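Local atomic coordinates of type IV secretion system protein DotB (Yersinia pseudotuberculosis IP 31758, PDB entry 6GEF), a protein that probably hydrolyses ATP as a hexameric ATPase of the GspE family, serving a type IVb secretion system. Residues A[39-44]-A[56-61]; A[180-185]-A[191-196]; A[315-320]-A[351-356]. All coordinates share one frame; numbering follows the deposited sequence.

Contact 1 (A[39-44]-A[56-61]); sequences AQFKDT and IIIKQG
I56 is the first residue of 56-61 to meet the helix 39-44: its CB is directed at the helix, and its terminal CD1 comes in obliquely to the ring of F41, 4.3 Å from CE1. I57, the next residue, lies on the other side of the strand, where it packs against H211 of a neighbouring subunit. I58 returns to the helix side. Its CG1 lies anti to the carbonyl carbon (chi1 -50°) and reaches the same ring atom, with 4.2 Å between I58 CG1 and F41 CE1. One corner of the phenyl ring thus touches both isoleucines. The ring gets there because CG of F41 is anti to the backbone N (chi1 -180°), which carries it across to the strand although its CB does not point there. K59 faces the other way again, its NZ hydrogen-bonded to I233 O of a neighbouring subunit. M150, I88 and Y112 also pack on F41, the Y112 ring inclined at about 45°. Alternate strand residues facing a helix are what is found where a helix covers one face of a sheet, here the antiparallel sheet of the N-terminal part.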
ATOM      1  N   ALA A  39     -51.848   9.479   8.972  1.00 75.65           N
ATOM      2  CA  ALA A  39     -52.954   9.278   8.052  1.00 74.68           C
ATOM      3  C   ALA A  39     -53.061  10.445   7.064  1.00 73.17           C
ATOM      4  O   ALA A  39     -53.336  10.234   5.877  1.00 73.97           O
ATOM      5  CB  ALA A  39     -54.248   9.087   8.812  1.00 75.95           C
ATOM      6  N   GLN A  40     -52.859  11.681   7.538  1.00 69.70           N
ATOM      7  CA  GLN A  40     -52.926  12.829   6.677  1.00 68.20           C
ATOM      8  C   GLN A  40     -51.669  13.028   5.851  1.00 69.29           C
ATOM      9  O   GLN A  40     -51.712  13.643   4.776  1.00 67.39           O
ATOM     10  CB  GLN A  40     -53.230  14.097   7.473  1.00 68.65           C
ATOM     11  CG  GLN A  40     -52.489  14.198   8.762  1.00 68.08           C
ATOM     12  CD  GLN A  40     -53.125  15.171   9.758  1.00 68.29           C
ATOM     13  OE1 GLN A  40     -52.617  15.332  10.867  1.00 70.47           O
ATOM     14  NE2 GLN A  40     -54.263  15.829   9.363  1.00 64.39           N
ATOM     15  N   PHE A  41     -50.541  12.516   6.298  1.00 70.61           N
ATOM     16  CA  PHE A  41     -49.377  12.367   5.413  1.00 71.27           C
ATOM     17  C   PHE A  41     -49.643  11.376   4.286  1.00 70.82           C
ATOM     18  O   PHE A  41     -49.376  11.666   3.122  1.00 69.24           O
ATOM     19  CB  PHE A  41     -48.150  11.940   6.225  1.00 73.40           C
ATOM     20  CG  PHE A  41     -46.917  11.767   5.400  1.00 70.03           C
ATOM     21  CD1 PHE A  41     -46.435  12.785   4.583  1.00 69.36           C
ATOM     22  CD2 PHE A  41     -46.200  10.593   5.458  1.00 71.87           C
ATOM     23  CE1 PHE A  41     -45.303  12.594   3.824  1.00 69.49           C
ATOM     24  CE2 PHE A  41     -45.050  10.403   4.680  1.00 69.38           C
ATOM     25  CZ  PHE A  41     -44.610  11.400   3.874  1.00 67.07           C
ATOM     26  N   LYS A  42     -50.192  10.220   4.620  1.00 74.63           N
ATOM     27  CA  LYS A  42     -50.578   9.246   3.582  1.00 75.16           C
ATOM     28  C   LYS A  42     -51.592   9.859   2.611  1.00 71.40           C
ATOM     29  O   LYS A  42     -51.517   9.614   1.419  1.00 66.17           O
ATOM     30  CB  LYS A  42     -51.156   7.988   4.241  1.00 77.31           C
ATOM     31  CG  LYS A  42     -50.148   7.246   5.100  1.00 78.40           C
ATOM     32  CD  LYS A  42     -50.713   5.915   5.584  1.00 79.50           C
ATOM     33  CE  LYS A  42     -49.619   4.861   5.729  1.00 80.28           C
ATOM     34  NZ  LYS A  42     -49.969   3.868   6.788  1.00 81.67           N
ATOM     35  N   ASP A  43     -52.520  10.665   3.131  1.00 71.08           N
ATOM     36  CA  ASP A  43     -53.453  11.367   2.265  1.00 72.63           C
ATOM     37  C   ASP A  43     -52.777  12.427   1.444  1.00 69.94           C
ATOM     38  O   ASP A  43     -53.266  12.780   0.362  1.00 66.88           O
ATOM     39  CB  ASP A  43     -54.616  11.943   3.089  1.00 75.84           C
ATOM     40  CG  ASP A  43     -55.473  10.850   3.729  1.00 78.30           C
ATOM     41  OD1 ASP A  43     -55.107   9.626   3.649  1.00 76.04           O
ATOM     42  OD2 ASP A  43     -56.494  11.236   4.324  1.00 82.40           O
ATOM     43  N   THR A  44     -51.687  13.004   1.939  1.00 72.82           N
ATOM     44  CA  THR A  44     -50.901  13.954   1.147  1.00 70.76           C
ATOM     45  C   THR A  44     -50.212  13.243   0.001  1.00 69.73           C
ATOM     46  O   THR A  44     -50.189  13.765  -1.120  1.00 68.26           O
ATOM     47  CB  THR A  44     -49.910  14.698   2.046  1.00 70.59           C
ATOM     48  OG1 THR A  44     -50.605  15.236   3.178  1.00 69.58           O
ATOM     49  CG2 THR A  44     -49.231  15.820   1.275  1.00 72.25           C
ATOM     50  N   ILE A  56     -41.665  13.544  -4.221  1.00 57.49           N
ATOM     51  CA  ILE A  56     -42.239  14.393  -3.193  1.00 59.88           C
ATOM     52  C   ILE A  56     -41.123  14.749  -2.205  1.00 57.90           C
ATOM     53  O   ILE A  56     -40.332  13.896  -1.800  1.00 55.74           O
ATOM     54  CB  ILE A  56     -43.410  13.713  -2.452  1.00 63.03           C
ATOM     55  CG1 ILE A  56     -43.690  14.461  -1.138  1.00 66.63           C
ATOM     56  CG2 ILE A  56     -43.147  12.290  -2.191  1.00 63.05           C
ATOM     57  CD1 ILE A  56     -44.786  13.846  -0.300  1.00 76.11           C
ATOM     58  N   ILE A  57     -41.048  16.024  -1.862  1.00 57.84           N
ATOM     59  CA  ILE A  57     -40.013  16.567  -1.013  1.00 55.16           C
ATOM     60  C   ILE A  57     -40.655  17.152   0.218  1.00 53.86           C
ATOM     61  O   ILE A  57     -41.499  18.042   0.114  1.00 52.96           O
ATOM     62  CB  ILE A  57     -39.172  17.656  -1.764  1.00 55.87           C
ATOM     63  CG1 ILE A  57     -38.750  17.126  -3.131  1.00 57.23           C
ATOM     64  CG2 ILE A  57     -37.959  18.026  -0.947  1.00 55.65           C
ATOM     65  CD1 ILE A  57     -37.850  18.079  -3.874  1.00 59.55           C
ATOM     66  N   ILE A  58     -40.234  16.682   1.379  1.00 53.24           N
ATOM     67  CA  ILE A  58     -40.627  17.247   2.672  1.00 53.84           C
ATOM     68  C   ILE A  58     -39.392  17.866   3.293  1.00 53.51           C
ATOM     69  O   ILE A  58     -38.443  17.162   3.627  1.00 53.89           O
ATOM     70  CB  ILE A  58     -41.239  16.186   3.595  1.00 53.57           C
ATOM     71  CG1 ILE A  58     -42.343  15.399   2.880  1.00 53.33           C
ATOM     72  CG2 ILE A  58     -41.759  16.816   4.859  1.00 54.72           C
ATOM     73  CD1 ILE A  58     -41.868  14.367   1.889  1.00 52.40           C
ATOM     74  N   LYS A  59     -39.407  19.189   3.428  1.00 55.52           N
ATOM     75  CA  LYS A  59     -38.341  19.906   4.135  1.00 57.39           C
ATOM     76  C   LYS A  59     -38.971  20.971   5.012  1.00 57.24           C
ATOM     77  O   LYS A  59     -39.995  21.553   4.670  1.00 55.02           O
ATOM     78  CB  LYS A  59     -37.359  20.550   3.156  1.00 59.18           C
ATOM     79  CG  LYS A  59     -36.089  21.028   3.806  1.00 62.26           C
ATOM     80  CD  LYS A  59     -35.240  21.824   2.793  1.00 66.41           C
ATOM     81  CE  LYS A  59     -35.661  23.285   2.729  1.00 70.61           C
ATOM     82  NZ  LYS A  59     -34.441  24.170   2.637  1.00 74.21           N
ATOM     83  N   GLN A  60     -38.332  21.219   6.154  1.00 59.22           N
ATOM     84  CA  GLN A  60     -38.706  22.340   7.015  1.00 62.62           C
ATOM     85  C   GLN A  60     -38.705  23.678   6.227  1.00 66.20           C
ATOM     86  O   GLN A  60     -37.952  23.808   5.242  1.00 66.91           O
ATOM     87  CB  GLN A  60     -37.752  22.453   8.182  1.00 64.27           C
ATOM     88  CG  GLN A  60     -38.301  23.232   9.359  1.00 67.28           C
ATOM     89  CD  GLN A  60     -38.259  24.763   9.162  1.00 69.17           C
ATOM     90  OE1 GLN A  60     -37.642  25.290   8.226  1.00 71.13           O
ATOM     91  NE2 GLN A  60     -38.933  25.459  10.022  1.00 69.78           N
ATOM     92  N   GLY A  61     -39.591  24.555   6.589  1.00 67.18           N
ATOM     93  CA  GLY A  61     -39.610  25.885   6.027  1.00 67.39           C
ATOM     94  C   GLY A  61     -40.254  26.003   4.675  1.00 65.43           C
ATOM     95  O   GLY A  61     -40.462  27.137   4.207  1.00 62.57           O
TER

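Contact 2 (A[180-185]-A[191-196]); sequences VMVAGK and STTFSS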
ATOM      1  N   VAL A 180     -28.257  -3.617 -28.023  1.00 61.93           N
ATOM      2  CA  VAL A 180     -29.194  -2.519 -28.169  1.00 60.05           C
ATOM      3  C   VAL A 180     -28.935  -1.525 -27.038  1.00 59.65           C
ATOM      4  O   VAL A 180     -28.939  -1.899 -25.861  1.00 58.02           O
ATOM      5  CB  VAL A 180     -30.642  -3.029 -28.116  1.00 59.87           C
ATOM      6  CG1 VAL A 180     -31.629  -1.881 -28.331  1.00 60.13           C
ATOM      7  CG2 VAL A 180     -30.857  -4.116 -29.162  1.00 61.03           C
ATOM      8  N   MET A 181     -28.723  -0.264 -27.406  1.00 58.29           N
ATOM      9  CA  MET A 181     -28.394   0.785 -26.458  1.00 59.80           C
ATOM     10  C   MET A 181     -29.469   1.875 -26.573  1.00 60.03           C
ATOM     11  O   MET A 181     -29.786   2.325 -27.683  1.00 60.80           O
ATOM     12  CB  MET A 181     -27.023   1.391 -26.750  1.00 61.73           C
ATOM     13  CG  MET A 181     -25.901   0.366 -26.705  1.00 65.34           C
ATOM     14  SD  MET A 181     -24.425   0.790 -27.685  1.00 69.02           S
ATOM     15  CE  MET A 181     -23.890   2.232 -26.869  1.00 69.33           C
ATOM     16  N   VAL A 182     -30.005   2.306 -25.433  1.00 57.79           N
ATOM     17  CA  VAL A 182     -30.801   3.498 -25.331  1.00 59.13           C
ATOM     18  C   VAL A 182     -29.996   4.503 -24.504  1.00 56.84           C
ATOM     19  O   VAL A 182     -29.592   4.231 -23.391  1.00 51.92           O
ATOM     20  CB  VAL A 182     -32.192   3.257 -24.706  1.00 60.45           C
ATOM     21  CG1 VAL A 182     -32.822   2.014 -25.336  1.00 61.38           C
ATOM     22  CG2 VAL A 182     -32.093   3.089 -23.228  1.00 61.56           C
ATOM     23  N   ALA A 183     -29.782   5.697 -25.058  1.00 59.78           N
ATOM     24  CA  ALA A 183     -28.988   6.735 -24.467  1.00 59.96           C
ATOM     25  C   ALA A 183     -29.883   7.847 -23.928  1.00 61.03           C
ATOM     26  O   ALA A 183     -31.075   7.923 -24.209  1.00 65.16           O
ATOM     27  CB  ALA A 183     -28.004   7.303 -25.476  1.00 60.22           C
ATOM     28  N   GLY A 184     -29.271   8.710 -23.112  1.00 60.09           N
ATOM     29  CA  GLY A 184     -29.944   9.857 -22.576  1.00 61.62           C
ATOM     30  C   GLY A 184     -29.276  10.367 -21.332  1.00 65.53           C
ATOM     31  O   GLY A 184     -28.531   9.662 -20.667  1.00 59.02           O
ATOM     32  N   LYS A 185     -29.561  11.637 -21.021  1.00 80.06           N
ATOM     33  CA  LYS A 185     -29.153  12.217 -19.740  1.00 83.20           C
ATOM     34  C   LYS A 185     -30.036  11.765 -18.600  1.00 75.49           C
ATOM     35  O   LYS A 185     -29.538  11.469 -17.507  1.00 75.48           O
ATOM     36  CB  LYS A 185     -29.102  13.728 -19.848  1.00 88.06           C
ATOM     37  CG  LYS A 185     -30.460  14.402 -19.671  1.00 91.23           C
ATOM     38  CD  LYS A 185     -30.468  15.871 -20.066  1.00 95.07           C
ATOM     39  CE  LYS A 185     -31.494  16.668 -19.262  1.00 93.22           C
ATOM     40  NZ  LYS A 185     -31.255  18.140 -19.385  1.00 90.48           N
ATOM     41  N   SER A 191     -34.943   3.272 -18.105  1.00 66.15           N
ATOM     42  CA  SER A 191     -35.609   2.197 -17.376  1.00 65.97           C
ATOM     43  C   SER A 191     -36.972   1.885 -18.006  1.00 65.48           C
ATOM     44  O   SER A 191     -37.307   0.711 -18.202  1.00 67.85           O
ATOM     45  CB  SER A 191     -35.796   2.587 -15.902  1.00 71.82           C
ATOM     46  OG  SER A 191     -34.763   3.509 -15.504  1.00 80.18           O
ATOM     47  N   THR A 192     -37.755   2.906 -18.324  1.00 63.76           N
ATOM     48  CA  THR A 192     -39.102   2.680 -18.792  1.00 64.38           C
ATOM     49  C   THR A 192     -39.089   2.157 -20.220  1.00 61.26           C
ATOM     50  O   THR A 192     -39.874   1.248 -20.579  1.00 57.82           O
ATOM     51  CB  THR A 192     -39.951   3.962 -18.680  1.00 67.47           C
ATOM     52  OG1 THR A 192     -39.585   4.863 -19.701  1.00 72.21           O
ATOM     53  CG2 THR A 192     -39.722   4.602 -17.323  1.00 66.30           C
ATOM     54  N   THR A 193     -38.270   2.740 -21.092  1.00 60.10           N
ATOM     55  CA  THR A 193     -38.140   2.237 -22.448  1.00 60.53           C
ATOM     56  C   THR A 193     -37.776   0.748 -22.448  1.00 63.08           C
ATOM     57  O   THR A 193     -38.451  -0.077 -23.103  1.00 65.23           O
ATOM     58  CB  THR A 193     -37.131   3.043 -23.232  1.00 63.48           C
ATOM     59  OG1 THR A 193     -37.617   4.375 -23.416  1.00 64.70           O
ATOM     60  CG2 THR A 193     -36.820   2.398 -24.573  1.00 65.27           C
ATOM     61  N   PHE A 194     -36.721   0.395 -21.721  1.00 60.79           N
ATOM     62  CA  PHE A 194     -36.243  -0.986 -21.751  1.00 60.21           C
ATOM     63  C   PHE A 194     -37.194  -1.945 -21.070  1.00 61.48           C
ATOM     64  O   PHE A 194     -37.368  -3.070 -21.515  1.00 66.90           O
ATOM     65  CB  PHE A 194     -34.837  -1.082 -21.104  1.00 56.94           C
ATOM     66  CG  PHE A 194     -33.704  -0.981 -22.092  1.00 51.80           C
ATOM     67  CD1 PHE A 194     -33.836  -1.432 -23.369  1.00 51.33           C
ATOM     68  CD2 PHE A 194     -32.517  -0.383 -21.735  1.00 51.22           C
ATOM     69  CE1 PHE A 194     -32.802  -1.336 -24.272  1.00 52.99           C
ATOM     70  CE2 PHE A 194     -31.465  -0.267 -22.614  1.00 49.77           C
ATOM     71  CZ  PHE A 194     -31.612  -0.751 -23.890  1.00 51.70           C
ATOM     72  N   SER A 195     -37.853  -1.496 -20.010  1.00 64.44           N
ATOM     73  CA  SER A 195     -38.872  -2.316 -19.355  1.00 64.90           C
ATOM     74  C   SER A 195     -40.022  -2.582 -20.295  1.00 64.73           C
ATOM     75  O   SER A 195     -40.470  -3.726 -20.434  1.00 70.47           O
ATOM     76  CB  SER A 195     -39.330  -1.637 -18.060  1.00 66.30           C
ATOM     77  OG  SER A 195     -39.799  -0.330 -18.314  1.00 70.86           O
ATOM     78  N   SER A 196     -40.547  -1.549 -20.934  1.00 62.42           N
ATOM     79  CA  SER A 196     -41.606  -1.743 -21.935  1.00 63.36           C
ATOM     80  C   SER A 196     -41.152  -2.718 -23.010  1.00 64.39           C
ATOM     81  O   SER A 196     -41.876  -3.651 -23.356  1.00 64.67           O
ATOM     82  CB  SER A 196     -42.000  -0.395 -22.545  1.00 63.10           C
ATOM     83  OG  SER A 196     -42.746   0.374 -21.619  1.00 62.85           O
TER
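V182 packs on F194 in the tightest part of this contact, which belongs to the strand-loop-helix unit of a P-loop NTPase: strand 179-183 runs into a loop with the pattern of a Walker A motif, and helix 187-203 turns back along the sheet. For strand 180-183 and helix 191-196 the axes of these short segments pass 9.5 Å apart, running in roughly opposite directions (149°). The tight part spans V180 to V182. V182 CG1 makes a CH-pi contact 3.7 Å from the centroid of the F194 ring, displaced toward the rim; V182 CG2 lies over the same face, 3.5 Å from F194 CE2. With CG1 anti to the carbonyl carbon (chi1 -45°) and CG2 between the backbone N and the carbonyl carbon, both methyls are turned to the ring. V180 meets F194 differently, its carbonyl O lying at the ring edge, near the ring plane, while its CG1 packs against CE1. F285, on the adjacent strand 284-288, stacks with F194. Looser contact follows at T193, where only the methyl CG2 reaches V182, at 4.1 Å from CG1; the hydroxyl on the other branch is hydrogen-bonded to OE1 of Q326. Beyond V182 the two segments diverge. G184 and the partly exposed K185 lead into the loop and have no contact with 191-196, and S191 and T192 at the near end of the helix segment are partly exposed as well. The closest approach belongs to the packed end: V182 CG1 lies 3.3 Å from F194 CZ.

Contact 3 (A[315-320]-A[351-356]); sequences DLVETT and EQLLSL
V317 projects from helix 315-319 onto the opposing helix, where its CG1 rests 3.9 Å from L353 CB and 4.1 Å from L354 CG. Placing CG1 anti to the backbone N (chi1 173°) points that methyl between the two leucines, and CG2 leans on L353 CB from beside it. V317 and L354 lie alongside, pointing opposite ways, whereas the side chains of E318 and L354 meet at about a right angle. There E318, bent at chi2 (-96°), brings OE1 to 3.9 Å from L354 CD1, a van der Waals contact of a carboxylate oxygen with a methyl. In the next shell, L353 also packs on V362 and L369 of helix 362-372 and on F345. Weak hydrogen bonds from R350 reach the carbonyls of V317 and E318, near the C-terminal end of helix 306-319. Farther out, D315 forms a salt bridge with R397 of a neighbouring subunit, and L354 packs on H393 of that subunit. With segment axes 9.8 Å apart and 169° between their directions, this is antiparallel helix-helix packing, joining the helix before strand 320-330 to the C-terminal helices beside a subunit interface.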
ATOM      1  N   ASP A 315     -14.973  -3.983 -32.809  1.00 67.96           N
ATOM      2  CA  ASP A 315     -15.915  -4.680 -31.950  1.00 68.15           C
ATOM      3  C   ASP A 315     -17.194  -3.862 -31.731  1.00 68.53           C
ATOM      4  O   ASP A 315     -18.294  -4.397 -31.791  1.00 65.92           O
ATOM      5  CB  ASP A 315     -15.256  -5.019 -30.596  1.00 66.62           C
ATOM      6  CG  ASP A 315     -14.572  -6.366 -30.609  1.00 69.20           C
ATOM      7  OD1 ASP A 315     -14.995  -7.240 -31.374  1.00 76.74           O
ATOM      8  OD2 ASP A 315     -13.620  -6.581 -29.860  1.00 71.25           O
ATOM      9  N   LEU A 316     -17.041  -2.576 -31.474  1.00 66.30           N
ATOM     10  CA  LEU A 316     -18.210  -1.737 -31.165  1.00 65.70           C
ATOM     11  C   LEU A 316     -19.155  -1.631 -32.342  1.00 64.33           C
ATOM     12  O   LEU A 316     -20.369  -1.675 -32.162  1.00 64.82           O
ATOM     13  CB  LEU A 316     -17.742  -0.362 -30.689  1.00 67.89           C
ATOM     14  CG  LEU A 316     -18.825   0.608 -30.285  1.00 69.51           C
ATOM     15  CD1 LEU A 316     -19.623   0.983 -31.488  1.00 72.07           C
ATOM     16  CD2 LEU A 316     -19.698   0.020 -29.208  1.00 67.28           C
ATOM     17  N   VAL A 317     -18.624  -1.491 -33.548  1.00 65.41           N
ATOM     18  CA  VAL A 317     -19.472  -1.409 -34.735  1.00 65.11           C
ATOM     19  C   VAL A 317     -20.124  -2.766 -35.009  1.00 68.17           C
ATOM     20  O   VAL A 317     -21.305  -2.839 -35.354  1.00 68.43           O
ATOM     21  CB  VAL A 317     -18.677  -0.893 -35.945  1.00 64.00           C
ATOM     22  CG1 VAL A 317     -19.509  -0.960 -37.195  1.00 65.30           C
ATOM     23  CG2 VAL A 317     -18.220   0.530 -35.696  1.00 64.79           C
ATOM     24  N   GLU A 318     -19.350  -3.858 -34.894  1.00 71.23           N
ATOM     25  CA  GLU A 318     -19.865  -5.165 -35.235  1.00 74.22           C
ATOM     26  C   GLU A 318     -20.882  -5.705 -34.215  1.00 73.88           C
ATOM     27  O   GLU A 318     -21.703  -6.540 -34.563  1.00 72.49           O
ATOM     28  CB  GLU A 318     -18.718  -6.164 -35.404  1.00 78.06           C
ATOM     29  CG  GLU A 318     -17.960  -6.015 -36.702  1.00 83.93           C
ATOM     30  CD  GLU A 318     -18.439  -6.948 -37.788  1.00 87.99           C
ATOM     31  OE1 GLU A 318     -19.171  -6.461 -38.698  1.00 88.90           O
ATOM     32  OE2 GLU A 318     -18.058  -8.147 -37.734  1.00 93.66           O
ATOM     33  N   THR A 319     -20.818  -5.228 -32.984  1.00 72.21           N
ATOM     34  CA  THR A 319     -21.675  -5.728 -31.924  1.00 71.96           C
ATOM     35  C   THR A 319     -22.902  -4.852 -31.687  1.00 75.85           C
ATOM     36  O   THR A 319     -23.934  -5.347 -31.219  1.00 81.82           O
ATOM     37  CB  THR A 319     -20.906  -5.844 -30.594  1.00 73.17           C
ATOM     38  OG1 THR A 319     -19.630  -6.426 -30.849  1.00 79.08           O
ATOM     39  CG2 THR A 319     -21.644  -6.700 -29.624  1.00 75.64           C
ATOM     40  N   THR A 320     -22.822  -3.557 -32.015  1.00 73.40           N
ATOM     41  CA  THR A 320     -23.978  -2.689 -31.896  1.00 71.76           C
ATOM     42  C   THR A 320     -25.029  -3.060 -32.939  1.00 72.26           C
ATOM     43  O   THR A 320     -24.707  -3.268 -34.110  1.00 74.32           O
ATOM     44  CB  THR A 320     -23.555  -1.236 -32.091  1.00 71.27           C
ATOM     45  OG1 THR A 320     -22.466  -0.928 -31.191  1.00 65.22           O
ATOM     46  CG2 THR A 320     -24.728  -0.303 -31.802  1.00 69.45           C
ATOM     47  N   GLU A 351     -20.988  -2.030 -42.410  1.00 84.88           N
ATOM     48  CA  GLU A 351     -19.982  -1.976 -43.455  1.00 89.39           C
ATOM     49  C   GLU A 351     -19.559  -0.531 -43.763  1.00 89.32           C
ATOM     50  O   GLU A 351     -18.362  -0.245 -43.886  1.00 93.42           O
ATOM     51  CB  GLU A 351     -20.481  -2.650 -44.724  1.00 94.54           C
ATOM     52  CG  GLU A 351     -20.023  -4.103 -44.878  1.00 95.51           C
ATOM     53  CD  GLU A 351     -20.370  -4.639 -46.266  1.00103.04           C
ATOM     54  OE1 GLU A 351     -19.519  -5.377 -46.856  1.00102.92           O
ATOM     55  OE2 GLU A 351     -21.477  -4.312 -46.813  1.00103.27           O
ATOM     56  N   GLN A 352     -20.529   0.374 -43.796  1.00 89.02           N
ATOM     57  CA  GLN A 352     -20.222   1.773 -44.039  1.00 91.54           C
ATOM     58  C   GLN A 352     -19.320   2.357 -42.952  1.00 89.17           C
ATOM     59  O   GLN A 352     -18.385   3.104 -43.243  1.00 91.34           O
ATOM     60  CB  GLN A 352     -21.505   2.597 -44.168  1.00 92.20           C
ATOM     61  CG  GLN A 352     -21.258   4.052 -44.547  1.00 95.11           C
ATOM     62  CD  GLN A 352     -20.225   4.238 -45.658  1.00 99.81           C
ATOM     63  OE1 GLN A 352     -19.217   3.552 -45.732  1.00101.89           O
ATOM     64  NE2 GLN A 352     -20.529   5.093 -46.589  1.00103.18           N
ATOM     65  N   LEU A 353     -19.586   1.984 -41.698  1.00 89.28           N
ATOM     66  CA  LEU A 353     -18.807   2.541 -40.594  1.00 88.60           C
ATOM     67  C   LEU A 353     -17.406   1.978 -40.582  1.00 91.05           C
ATOM     68  O   LEU A 353     -16.435   2.712 -40.334  1.00 91.02           O
ATOM     69  CB  LEU A 353     -19.520   2.290 -39.260  1.00 86.40           C
ATOM     70  CG  LEU A 353     -20.658   3.234 -38.904  1.00 84.76           C
ATOM     71  CD1 LEU A 353     -21.456   2.681 -37.731  1.00 85.73           C
ATOM     72  CD2 LEU A 353     -20.091   4.613 -38.597  1.00 84.36           C
ATOM     73  N   LEU A 354     -17.264   0.673 -40.813  1.00 93.00           N
ATOM     74  CA  LEU A 354     -15.934   0.068 -40.922  1.00 96.69           C
ATOM     75  C   LEU A 354     -15.115   0.641 -42.119  1.00103.24           C
ATOM     76  O   LEU A 354     -13.939   0.902 -41.991  1.00101.69           O
ATOM     77  CB  LEU A 354     -16.030  -1.432 -41.069  1.00 94.87           C
ATOM     78  CG  LEU A 354     -16.663  -2.205 -39.918  1.00 91.91           C
ATOM     79  CD1 LEU A 354     -17.040  -3.632 -40.370  1.00 89.09           C
ATOM     80  CD2 LEU A 354     -15.690  -2.185 -38.734  1.00 91.60           C
ATOM     81  N   SER A 355     -15.825   0.984 -43.188  1.00110.11           N
ATOM     82  CA  SER A 355     -15.167   1.059 -44.501  1.00120.14           C
ATOM     83  C   SER A 355     -14.375   2.348 -44.725  1.00125.54           C
ATOM     84  O   SER A 355     -13.221   2.293 -45.124  1.00127.00           O
ATOM     85  CB  SER A 355     -16.190   0.909 -45.630  1.00121.66           C
ATOM     86  OG  SER A 355     -17.080  -0.174 -45.396  1.00125.95           O
ATOM     87  N   LEU A 356     -14.943   3.459 -44.282  1.00130.70           N
ATOM     88  CA  LEU A 356     -14.205   4.729 -44.239  1.00135.92           C
ATOM     89  C   LEU A 356     -12.879   4.578 -43.534  1.00133.39           C
ATOM     90  O   LEU A 356     -12.507   3.460 -43.123  1.00134.81           O
ATOM     91  CB  LEU A 356     -15.077   5.783 -43.541  1.00139.78           C
ATOM     92  CG  LEU A 356     -16.222   6.370 -44.417  1.00138.42           C
ATOM     93  CD1 LEU A 356     -16.527   7.829 -44.061  1.00134.06           C
ATOM     94  CD2 LEU A 356     -16.021   6.286 -45.949  1.00135.25           C
TER

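How the contacts relate
Contacts 1, 2 and 3 follow one another along the chain without overlap. Contact 1 stands apart in the antiparallel sheet of the N-terminal part, about 31 Å from contact 2 between centres, and the nearest atoms of the two are about 16 Å apart. Contacts 2 and 3 adjoin within the ATPase part: strand 179-183 lies beside strand 320-330, contact 3 meets the mixed sheet at T320, the start of that strand, where helix 306-319 ends, and M181 SD touches T320 CG2 at 4.3 Å. Contacts 1 and 3 lie on opposite sides of the chain's centre, about 52 Å apart between centres, beside two different neighbouring subunits of the six-chain assembly.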